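Local coordinates for protein neuraminidase (Influenza A virus, PDB 4GDI) that forms a calcium-binding beta-propeller homotetramer on the virion and is predicted to remove terminal sialic acids, although its putative active site has diverged, at residues P167-S172 / G194-Y199; H174-L179 / K188-T193; L216-K221 / C256-E261. All coordinates share one frame; numbering follows the deposited sequence.

Overall arrangement
The three contacts lie in and around two neighbouring antiparallel sheets of the beta-propeller. The loop 167-172 comes first, between strands 158-165 and 173-180. Contact 1 joins it to 194-199, the linker leading into the next sheet. Contact 2 falls within that span: it zips strand 173-180 to strand 183-189 and to the chain just beyond. Contact 3 opens only after contact 1 has closed. It ties the loop 216-221, between strands 208-214 and 224-228, to the long excursion after strand 233-236. Contact 1 touches both others. H174 of contact 2 packs on it, while N196 and G194 probably hydrogen-bond to L216 and N218 of contact 3. Contacts 2 and 3 do not touch.

Contact 1. Residues P167-S172 / G194-Y199; sequences PNVNQS and GINFEY. With NAG (2-acetamido-2-deoxy-beta-D-glucopyranose), chain P.
S172 and N196 join two loops of the beta-propeller, one between two strands of a sheet and the other leading from that sheet to the next. The N196 amide carries the contact. Its CG lies anti to the backbone N (chi1 172°), which points the amide at the 167-172 loop. N196 ND2 donates to S172 OG at 2.8 Å, with an N-H...O angle of 157°. The serine oxygen sits almost in the amide plane. The second proton of N196 ND2 goes to E198 OE2 at 3.0 Å, which receives it on its anti lone pair. E198 OE1 forms a salt bridge with R146, and S172 OG also bonds to H174 NE2. N196 OD1 is taken by the backbone N of L216, in the loop that contributes to the calcium site.

V169 packs beside the same amide. V169 O comes to 3.4 Å from N196 CB, and V169 CB lies 4.1 Å from N196 CG. A water lies between the two backbones, 2.8 Å from S172 O and 2.9 Å from I195 O. On the outer side of the loop, N170 ND2 is bonded covalently to C1 of an N-acetylglucosamine. N168 ND2 lies 3.6 Å from C5 of that sugar.

Both protons of N196 ND2 are used, and its OD1 is held from another loop. The three bonds fix the rotation of the amide and satisfy a buried polar group. The bond that L216 N gives to N196 OD1 would, if anything, polarise the amide and make its N-H groups better donors.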
loop_
_atom_site.group_PDB
_atom_site.type_symbol
_atom_site.label_atom_id
_atom_site.label_comp_id
_atom_site.label_asym_id
_atom_site.label_seq_id
_atom_site.Cartn_x
_atom_site.Cartn_y
_atom_site.Cartn_z
ATOM N N PRO A 167 -13.761 20.787 35.163
ATOM C CA PRO A 167 -13.247 21.958 34.437
ATOM C C PRO A 167 -11.944 22.540 34.970
ATOM O O PRO A 167 -11.258 23.240 34.235
ATOM C CB PRO A 167 -14.360 23.000 34.620
ATOM C CG PRO A 167 -15.086 22.578 35.842
ATOM C CD PRO A 167 -15.045 21.077 35.823
ATOM N N ASN A 168 -11.606 22.275 36.224
ATOM C CA ASN A 168 -10.434 22.906 36.820
ATOM C C ASN A 168 -9.427 21.935 37.412
ATOM O O ASN A 168 -9.792 20.999 38.119
ATOM C CB ASN A 168 -10.880 23.903 37.887
ATOM C CG ASN A 168 -11.809 24.956 37.329
ATOM O OD1 ASN A 168 -12.950 25.086 37.768
ATOM N ND2 ASN A 168 -11.328 25.704 36.337
ATOM N N VAL A 169 -8.150 22.189 37.139
ATOM C CA VAL A 169 -7.087 21.319 37.614
ATOM C C VAL A 169 -7.016 21.266 39.141
ATOM O O VAL A 169 -6.368 20.373 39.690
ATOM C CB VAL A 169 -5.713 21.739 37.064
ATOM C CG1 VAL A 169 -5.730 21.772 35.543
ATOM C CG2 VAL A 169 -5.285 23.086 37.637
ATOM N N ASN A 170 -7.668 22.210 39.825
ATOM C CA ASN A 170 -7.654 22.231 41.292
ATOM C C ASN A 170 -8.818 21.471 41.912
ATOM O O ASN A 170 -8.909 21.344 43.131
ATOM C CB ASN A 170 -7.578 23.665 41.848
ATOM C CG ASN A 170 -8.783 24.521 41.475
ATOM O OD1 ASN A 170 -9.850 24.008 41.139
ATOM N ND2 ASN A 170 -8.610 25.845 41.554
ATOM N N GLN A 171 -9.701 20.947 41.072
ATOM C CA GLN A 171 -10.698 19.994 41.550
ATOM C C GLN A 171 -11.028 18.959 40.473
ATOM O O GLN A 171 -12.187 18.769 40.105
ATOM C CB GLN A 171 -11.962 20.716 42.024
ATOM C CG GLN A 171 -12.415 21.826 41.102
ATOM C CD GLN A 171 -13.633 22.556 41.631
ATOM O OE1 GLN A 171 -14.362 22.041 42.484
ATOM N NE2 GLN A 171 -13.858 23.767 41.132
ATOM N N SER A 172 -9.996 18.285 39.979
ATOM C CA SER A 172 -10.174 17.296 38.926
ATOM C C SER A 172 -10.662 15.968 39.479
ATOM O O SER A 172 -10.439 15.643 40.646
ATOM C CB SER A 172 -8.866 17.095 38.165
ATOM O OG SER A 172 -7.812 16.761 39.045
ATOM N N GLY A 194 -6.245 16.746 46.907
ATOM C CA GLY A 194 -5.000 17.465 47.109
ATOM C C GLY A 194 -4.034 17.431 45.938
ATOM O O GLY A 194 -2.983 18.073 45.978
ATOM N N ILE A 195 -4.372 16.690 44.887
ATOM C CA ILE A 195 -3.508 16.632 43.717
ATOM C C ILE A 195 -4.314 16.674 42.423
ATOM O O ILE A 195 -5.534 16.733 42.449
ATOM C CB ILE A 195 -2.606 15.360 43.710
ATOM C CG1 ILE A 195 -3.427 14.102 43.395
ATOM C CG2 ILE A 195 -1.871 15.213 45.029
ATOM C CD1 ILE A 195 -2.564 12.881 43.052
ATOM N N ASN A 196 -3.596 16.629 41.304
ATOM C CA ASN A 196 -4.165 16.561 39.964
ATOM C C ASN A 196 -3.397 15.458 39.230
ATOM O O ASN A 196 -2.191 15.327 39.425
ATOM C CB ASN A 196 -3.993 17.925 39.269
ATOM C CG ASN A 196 -4.370 17.903 37.806
ATOM O OD1 ASN A 196 -3.545 18.179 36.939
ATOM N ND2 ASN A 196 -5.622 17.608 37.525
ATOM N N PHE A 197 -4.087 14.676 38.405
ATOM C CA PHE A 197 -3.495 13.477 37.787
ATOM C C PHE A 197 -3.889 13.312 36.315
ATOM O O PHE A 197 -4.692 12.434 35.972
ATOM C CB PHE A 197 -3.926 12.225 38.562
ATOM C CG PHE A 197 -2.992 11.041 38.379
ATOM C CD1 PHE A 197 -3.065 10.241 37.243
ATOM C CD2 PHE A 197 -2.035 10.732 39.353
ATOM C CE1 PHE A 197 -2.198 9.158 37.078
ATOM C CE2 PHE A 197 -1.168 9.657 39.190
ATOM C CZ PHE A 197 -1.248 8.868 38.052
ATOM N N GLU A 198 -3.342 14.174 35.460
ATOM C CA GLU A 198 -3.637 14.175 34.028
ATOM C C GLU A 198 -2.600 13.357 33.250
ATOM O O GLU A 198 -1.516 13.059 33.755
ATOM C CB GLU A 198 -3.615 15.607 33.472
ATOM C CG GLU A 198 -4.515 16.606 34.211
ATOM C CD GLU A 198 -5.994 16.365 34.001
ATOM O OE1 GLU A 198 -6.393 15.847 32.932
ATOM O OE2 GLU A 198 -6.769 16.707 34.915
ATOM N N TYR A 199 -2.943 13.030 32.006
ATOM C CA TYR A 199 -1.995 12.468 31.054
ATOM C C TYR A 199 -1.360 11.152 31.520
ATOM O O TYR A 199 -0.165 10.923 31.288
ATOM C CB TYR A 199 -0.864 13.454 30.778
ATOM C CG TYR A 199 -1.273 14.874 30.475
ATOM C CD1 TYR A 199 -2.506 15.172 29.916
ATOM C CD2 TYR A 199 -0.396 15.927 30.735
ATOM C CE1 TYR A 199 -2.854 16.490 29.616
ATOM C CE2 TYR A 199 -0.737 17.243 30.452
ATOM C CZ TYR A 199 -1.962 17.515 29.888
ATOM O OH TYR A 199 -2.292 18.816 29.609
HETATM C C1 NAG P . -9.592 26.562 40.772
HETATM C C2 NAG P . -10.391 27.551 41.623
HETATM C C3 NAG P . -11.431 28.261 40.771
HETATM C C4 NAG P . -10.670 28.988 39.675
HETATM C C5 NAG P . -9.943 27.940 38.834
HETATM C C6 NAG P . -9.243 28.552 37.618
HETATM C C7 NAG P . -10.861 27.425 43.997
HETATM C C8 NAG P . -12.113 27.584 44.808
HETATM N N2 NAG P . -11.010 26.918 42.773
HETATM O O3 NAG P . -12.190 29.162 41.547
HETATM O O4 NAG P . -11.548 29.770 38.896
HETATM O O5 NAG P . -9.026 27.213 39.641
HETATM O O6 NAG P . -8.147 29.365 37.982
HETATM O O7 NAG P . -9.770 27.757 44.463
HETATM O O HOH W 1 -8.177 15.585 42.296
#

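Contact 2. Residues H174-L179 / K188-T193; sequences HRIYEL and KQLNTT. With NAG (2-acetamido-2-deoxy-beta-D-glucopyranose), chain G; FUC (alpha-L-fucopyranose), chain B.
R175 reaches across to Q189 with its whole side chain. R175 CB lies 3.7 Å from K188 O. R175 CG comes next, 3.9 Å from Q189 CA. The chain stays extended from CG to NE and carries the guanidinium out over the neighbouring strand. R175 CD skirts Q189 OE1. R175 NE then donates to Q189 OE1 at 3.0 Å, on a lone pair in the carbonyl plane. R175 NH2 donates to the same oxygen at 3.2 Å, nearly along the C=O axis. The grip is side-on, with guanidinium and amide almost coplanar, 26° apart. The remaining nitrogen, R175 NH1, makes a weak bond to the hydroxyl of Y177. W187 adds a cation-pi contact.

These residues belong to the beta hairpin of strands 173-180 and 183-189, on the outer side of a four-stranded antiparallel propeller sheet. R175 and Q189 form a non-hydrogen-bonded pair. I176 and K188 form the hydrogen-bonded pair next to it, with I176 N 2.9 Å from K188 O and K188 N donating back to I176 O. L190 N continues the ladder to H174 O. I176 and L190 pack on the sheet face away from R175, where I176 CD1 meets L190 CD2 at 3.7 Å.

Further on, T192 OG1 lies in the plane of the H174 ring at its edge, 3.5 Å from H174 CD2. H174 ND1 is hydrogen-bonded to S164 OG. A water bonds to H174 N, L190 O and T192 OG1. N191 OD1 accepts from the backbone N and the hydroxyl of T193 in an Asx turn, while N191 ND2 carries the fucosylated glycan.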
loop_
_atom_site.group_PDB
_atom_site.type_symbol
_atom_site.label_atom_id
_atom_site.label_comp_id
_atom_site.label_asym_id
_atom_site.label_seq_id
_atom_site.Cartn_x
_atom_site.Cartn_y
_atom_site.Cartn_z
ATOM N N HIS A 174 -10.680 11.730 38.609
ATOM C CA HIS A 174 -9.959 10.719 37.840
ATOM C C HIS A 174 -10.517 9.341 38.155
ATOM O O HIS A 174 -10.669 8.969 39.311
ATOM C CB HIS A 174 -8.465 10.804 38.150
ATOM C CG HIS A 174 -7.925 12.185 38.005
ATOM N ND1 HIS A 174 -7.659 12.753 36.774
ATOM C CD2 HIS A 174 -7.688 13.152 38.922
ATOM C CE1 HIS A 174 -7.242 13.990 36.946
ATOM N NE2 HIS A 174 -7.243 14.258 38.243
ATOM N N ARG A 175 -10.868 8.613 37.104
ATOM C CA ARG A 175 -11.452 7.293 37.247
ATOM C C ARG A 175 -10.680 6.255 36.434
ATOM O O ARG A 175 -10.221 6.542 35.329
ATOM C CB ARG A 175 -12.887 7.317 36.726
ATOM C CG ARG A 175 -13.826 8.189 37.516
ATOM C CD ARG A 175 -15.229 8.116 36.944
ATOM N NE ARG A 175 -16.192 8.753 37.830
ATOM C CZ ARG A 175 -17.506 8.757 37.635
ATOM N NH1 ARG A 175 -18.030 8.151 36.572
ATOM N NH2 ARG A 175 -18.294 9.368 38.513
ATOM N N ILE A 176 -10.550 5.050 36.985
ATOM C CA ILE A 176 -10.125 3.904 36.206
ATOM C C ILE A 176 -11.367 3.256 35.626
ATOM O O ILE A 176 -12.316 2.958 36.357
ATOM C CB ILE A 176 -9.435 2.835 37.056
ATOM C CG1 ILE A 176 -8.244 3.420 37.797
ATOM C CG2 ILE A 176 -8.985 1.677 36.154
ATOM C CD1 ILE A 176 -7.647 2.467 38.810
ATOM N N TYR A 177 -11.363 3.044 34.316
ATOM C CA TYR A 177 -12.409 2.278 33.670
ATOM C C TYR A 177 -11.880 0.901 33.263
ATOM O O TYR A 177 -10.793 0.785 32.697
ATOM C CB TYR A 177 -12.918 3.033 32.450
ATOM C CG TYR A 177 -13.938 4.092 32.774
ATOM C CD1 TYR A 177 -13.555 5.353 33.221
ATOM C CD2 TYR A 177 -15.285 3.833 32.633
ATOM C CE1 TYR A 177 -14.502 6.323 33.514
ATOM C CE2 TYR A 177 -16.235 4.788 32.935
ATOM C CZ TYR A 177 -15.844 6.025 33.370
ATOM O OH TYR A 177 -16.808 6.963 33.645
ATOM N N GLU A 178 -12.634 -0.149 33.567
ATOM C CA GLU A 178 -12.311 -1.466 33.045
ATOM C C GLU A 178 -13.239 -1.802 31.879
ATOM O O GLU A 178 -14.455 -1.726 32.025
ATOM C CB GLU A 178 -12.450 -2.538 34.118
ATOM C CG GLU A 178 -12.193 -3.922 33.571
ATOM C CD GLU A 178 -12.418 -5.023 34.601
ATOM O OE1 GLU A 178 -12.795 -4.707 35.745
ATOM O OE2 GLU A 178 -12.213 -6.204 34.253
ATOM N N LEU A 179 -12.655 -2.181 30.740
ATOM C CA LEU A 179 -13.411 -2.531 29.541
ATOM C C LEU A 179 -13.171 -3.987 29.156
ATOM O O LEU A 179 -12.097 -4.535 29.403
ATOM C CB LEU A 179 -12.978 -1.655 28.362
ATOM C CG LEU A 179 -12.802 -0.175 28.658
ATOM C CD1 LEU A 179 -12.384 0.561 27.385
ATOM C CD2 LEU A 179 -14.092 0.395 29.242
ATOM N N LYS A 188 -13.866 2.861 38.893
ATOM C CA LYS A 188 -13.502 3.170 40.254
ATOM C C LYS A 188 -12.992 4.610 40.239
ATOM O O LYS A 188 -12.093 4.950 39.475
ATOM C CB LYS A 188 -12.433 2.171 40.714
ATOM C CG LYS A 188 -11.635 2.556 41.955
ATOM C CD LYS A 188 -12.441 2.428 43.214
ATOM C CE LYS A 188 -12.064 1.180 43.999
ATOM N NZ LYS A 188 -12.538 -0.070 43.345
ATOM N N GLN A 189 -13.605 5.479 41.030
ATOM C CA GLN A 189 -13.115 6.847 41.119
ATOM C C GLN A 189 -11.958 6.856 42.102
ATOM O O GLN A 189 -12.092 6.382 43.215
ATOM C CB GLN A 189 -14.229 7.802 41.560
ATOM C CG GLN A 189 -13.872 9.276 41.455
ATOM C CD GLN A 189 -15.111 10.163 41.422
ATOM O OE1 GLN A 189 -15.966 10.035 40.534
ATOM N NE2 GLN A 189 -15.219 11.061 42.396
ATOM N N LEU A 190 -10.806 7.347 41.669
ATOM C CA LEU A 190 -9.636 7.420 42.535
ATOM C C LEU A 190 -9.780 8.560 43.548
ATOM O O LEU A 190 -10.311 9.614 43.219
ATOM C CB LEU A 190 -8.388 7.675 41.694
ATOM C CG LEU A 190 -8.129 6.646 40.604
ATOM C CD1 LEU A 190 -6.895 7.036 39.797
ATOM C CD2 LEU A 190 -7.981 5.287 41.227
ATOM N N ASN A 191 -9.287 8.355 44.766
ATOM C CA ASN A 191 -9.177 9.453 45.727
ATOM C C ASN A 191 -7.915 10.264 45.457
ATOM O O ASN A 191 -6.811 9.878 45.844
ATOM C CB ASN A 191 -9.203 8.945 47.181
ATOM C CG ASN A 191 -9.052 10.080 48.200
ATOM O OD1 ASN A 191 -9.025 11.257 47.828
ATOM N ND2 ASN A 191 -8.940 9.726 49.483
ATOM N N THR A 192 -8.087 11.394 44.784
ATOM C CA THR A 192 -6.968 12.251 44.392
ATOM C C THR A 192 -7.033 13.621 45.085
ATOM O O THR A 192 -6.506 14.628 44.586
ATOM C CB THR A 192 -6.940 12.450 42.861
ATOM O OG1 THR A 192 -8.207 12.962 42.415
ATOM C CG2 THR A 192 -6.649 11.117 42.157
ATOM N N THR A 193 -7.651 13.635 46.258
ATOM C CA THR A 193 -7.751 14.849 47.069
ATOM C C THR A 193 -6.380 15.479 47.283
ATOM O O THR A 193 -5.450 14.829 47.750
ATOM C CB THR A 193 -8.408 14.541 48.434
ATOM O OG1 THR A 193 -9.748 14.077 48.220
ATOM C CG2 THR A 193 -8.445 15.778 49.319
HETATM C C1 NAG G . -8.405 10.811 50.280
HETATM C C2 NAG G . -8.631 10.223 51.667
HETATM C C3 NAG G . -7.998 11.044 52.792
HETATM C C4 NAG G . -6.582 11.487 52.429
HETATM C C5 NAG G . -6.516 12.003 50.989
HETATM C C6 NAG G . -5.085 12.362 50.596
HETATM C C7 NAG G . -10.437 8.756 52.217
HETATM C C8 NAG G . -11.911 8.545 52.416
HETATM N N2 NAG G . -10.038 9.992 51.927
HETATM O O3 NAG G . -7.918 10.151 53.869
HETATM O O4 NAG G . -6.134 12.474 53.335
HETATM O O5 NAG G . -7.013 11.004 50.119
HETATM O O6 NAG G . -4.275 11.223 50.800
HETATM O O7 NAG G . -9.643 7.814 52.318
HETATM C C1 FUC B . -2.972 11.420 50.224
HETATM C C2 FUC B . -2.226 10.096 50.316
HETATM C C3 FUC B . -2.959 9.070 49.462
HETATM C C4 FUC B . -2.977 9.593 48.033
HETATM C C5 FUC B . -3.667 10.957 47.989
HETATM C C6 FUC B . -3.640 11.538 46.574
HETATM O O2 FUC B . -2.217 9.682 51.659
HETATM O O3 FUC B . -2.318 7.819 49.516
HETATM O O4 FUC B . -1.643 9.726 47.594
HETATM O O5 FUC B . -3.017 11.851 48.877
HETATM O O HOH W 2 -10.547 11.630 41.422
#

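Contact 3. Residues L216-K221 / C256-E261. With CA (calcium ion), chain R.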
loop_
_atom_site.group_PDB
_atom_site.type_symbol
_atom_site.label_atom_id
_atom_site.label_comp_id
_atom_site.label_asym_id
_atom_site.label_seq_id
_atom_site.Cartn_x
_atom_site.Cartn_y
_atom_site.Cartn_z
ATOM N N LEU A 216 -0.868 19.214 37.015
ATOM C CA LEU A 216 -0.863 20.535 36.384
ATOM C C LEU A 216 -1.204 21.651 37.374
ATOM O O LEU A 216 -1.218 22.837 37.027
ATOM C CB LEU A 216 -1.884 20.565 35.243
ATOM C CG LEU A 216 -1.615 19.651 34.048
ATOM C CD1 LEU A 216 -2.704 19.844 32.983
ATOM C CD2 LEU A 216 -0.242 19.913 33.459
ATOM N N TRP A 217 -1.474 21.255 38.609
ATOM C CA TRP A 217 -1.990 22.154 39.627
ATOM C C TRP A 217 -0.897 22.620 40.584
ATOM O O TRP A 217 -0.520 23.795 40.580
ATOM C CB TRP A 217 -3.088 21.437 40.405
ATOM C CG TRP A 217 -3.587 22.173 41.584
ATOM C CD1 TRP A 217 -3.433 23.503 41.850
ATOM C CD2 TRP A 217 -4.330 21.627 42.677
ATOM N NE1 TRP A 217 -4.044 23.821 43.036
ATOM C CE2 TRP A 217 -4.599 22.686 43.568
ATOM C CE3 TRP A 217 -4.796 20.341 42.993
ATOM C CZ2 TRP A 217 -5.302 22.501 44.752
ATOM C CZ3 TRP A 217 -5.501 20.161 44.161
ATOM C CH2 TRP A 217 -5.749 21.236 45.034
ATOM N N ASN A 218 -0.387 21.692 41.391
ATOM C CA ASN A 218 0.478 22.046 42.506
ATOM C C ASN A 218 1.636 21.081 42.748
ATOM O O ASN A 218 2.002 20.851 43.900
ATOM C CB ASN A 218 -0.366 22.094 43.778
ATOM C CG ASN A 218 -1.110 20.799 44.020
ATOM O OD1 ASN A 218 -0.925 19.817 43.287
ATOM N ND2 ASN A 218 -1.956 20.779 45.046
ATOM N N ASP A 219 2.214 20.507 41.694
ATOM C CA ASP A 219 3.345 19.596 41.892
ATOM C C ASP A 219 4.231 19.516 40.683
ATOM O O ASP A 219 3.760 19.414 39.549
ATOM C CB ASP A 219 2.867 18.183 42.273
ATOM C CG ASP A 219 3.951 17.342 42.952
ATOM O OD1 ASP A 219 5.115 17.790 43.082
ATOM O OD2 ASP A 219 3.636 16.197 43.355
ATOM N N ALA A 220 5.535 19.524 40.946
ATOM C CA ALA A 220 6.535 19.362 39.912
ATOM C C ALA A 220 7.153 17.963 39.992
ATOM O O ALA A 220 7.944 17.580 39.139
ATOM C CB ALA A 220 7.617 20.453 40.047
ATOM N N LYS A 221 6.800 17.208 41.026
ATOM C CA LYS A 221 7.057 15.774 40.993
ATOM C C LYS A 221 5.898 15.186 40.207
ATOM O O LYS A 221 4.857 15.836 40.053
ATOM C CB LYS A 221 7.111 15.173 42.401
ATOM C CG LYS A 221 8.492 15.228 43.051
ATOM C CD LYS A 221 8.419 14.831 44.521
ATOM C CE LYS A 221 9.801 14.873 45.173
ATOM N NZ LYS A 221 9.766 14.353 46.566
ATOM N N CYS A 256 9.285 12.341 50.742
ATOM C CA CYS A 256 8.097 11.927 50.023
ATOM C C CYS A 256 7.145 13.100 49.806
ATOM O O CYS A 256 6.012 12.912 49.378
ATOM C CB CYS A 256 7.399 10.796 50.775
ATOM S SG CYS A 256 8.412 9.293 50.839
ATOM N N LYS A 257 7.615 14.314 50.059
ATOM C CA LYS A 257 6.752 15.478 49.917
ATOM C C LYS A 257 6.701 15.982 48.480
ATOM O O LYS A 257 7.643 15.812 47.717
ATOM C CB LYS A 257 7.194 16.593 50.865
ATOM C CG LYS A 257 7.098 16.196 52.338
ATOM C CD LYS A 257 7.133 17.407 53.263
ATOM C CE LYS A 257 8.430 18.191 53.132
ATOM N NZ LYS A 257 8.383 19.458 53.916
ATOM N N MET A 258 5.575 16.592 48.134
ATOM C CA MET A 258 5.392 17.228 46.840
ATOM C C MET A 258 6.399 18.353 46.627
ATOM O O MET A 258 6.799 19.025 47.574
ATOM C CB MET A 258 3.971 17.780 46.751
ATOM C CG MET A 258 2.920 16.689 46.772
ATOM S SD MET A 258 1.229 17.257 47.033
ATOM C CE MET A 258 0.933 18.176 45.541
ATOM N N ALA A 259 6.819 18.530 45.377
ATOM C CA ALA A 259 7.681 19.644 44.992
ATOM C C ALA A 259 6.804 20.775 44.463
ATOM O O ALA A 259 6.486 20.837 43.277
ATOM C CB ALA A 259 8.667 19.196 43.938
ATOM N N GLN A 260 6.400 21.674 45.345
ATOM C CA GLN A 260 5.420 22.676 44.960
ATOM C C GLN A 260 6.021 23.855 44.200
ATOM O O GLN A 260 5.286 24.589 43.547
ATOM C CB GLN A 260 4.639 23.144 46.183
ATOM C CG GLN A 260 4.275 21.982 47.097
ATOM C CD GLN A 260 2.869 22.069 47.657
ATOM O OE1 GLN A 260 1.899 21.675 47.000
ATOM N NE2 GLN A 260 2.753 22.567 48.887
ATOM N N GLU A 261 7.342 24.023 44.238
ATOM C CA GLU A 261 7.964 25.114 43.477
ATOM C C GLU A 261 7.701 24.922 41.982
ATOM O O GLU A 261 8.171 23.953 41.379
ATOM C CB GLU A 261 9.478 25.209 43.733
ATOM C CG GLU A 261 10.111 26.467 43.112
ATOM C CD GLU A 261 11.642 26.456 43.104
ATOM O OE1 GLU A 261 12.256 25.517 43.659
ATOM O OE2 GLU A 261 12.233 27.397 42.525
HETATM CA CA CA R . 3.307 20.296 37.441
HETATM O O HOH W 3 5.325 21.623 37.276
#
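D219 turns its carboxylate toward A259 because CG lies anti to the backbone N (chi1 -160°), and K221 runs straight out beyond CG to reach K257. D219 OD1 takes two backbone N-H groups. A259 N meets it at 3.0 Å across the contact. K221 N meets it at 2.7 Å within the loop, closing an Asx turn. The two donors approach from opposite faces of the carboxylate, 40° and 65° out of its plane. The oxygen is thus clasped between the two segments. A return bond runs from A220 N to A259 O at 2.8 Å, so D219 and A220 both bind A259.

The K221 ammonium group donates to K257 O at 2.8 Å. It also bonds to the backbone oxygens of P238 and N240, so a buried lysine nitrogen is satisfied by three carbonyls. M258 curls at its thioether end and lays CE against N218, 3.3 Å from N218 O and 3.4 Å from N218 OD1. Its CB and CG pass over D219 OD2. The N218 amide is held by two further bonds: ND2 bonds to G194 O over the face of the W217 ring, and OD1 accepts from N215 ND2.

While the D219 side chain faces the 256-261 loop, its backbone oxygen D219 O binds calcium at 2.3 Å. A water, D245 OD2 and the carbonyl oxygens of N215, G263 and G265 complete six ligands. The carboxylate bonds probably help to hold the turn whose carbonyl meets the metal, in the calcium site characteristic of the influenza neuraminidase propeller.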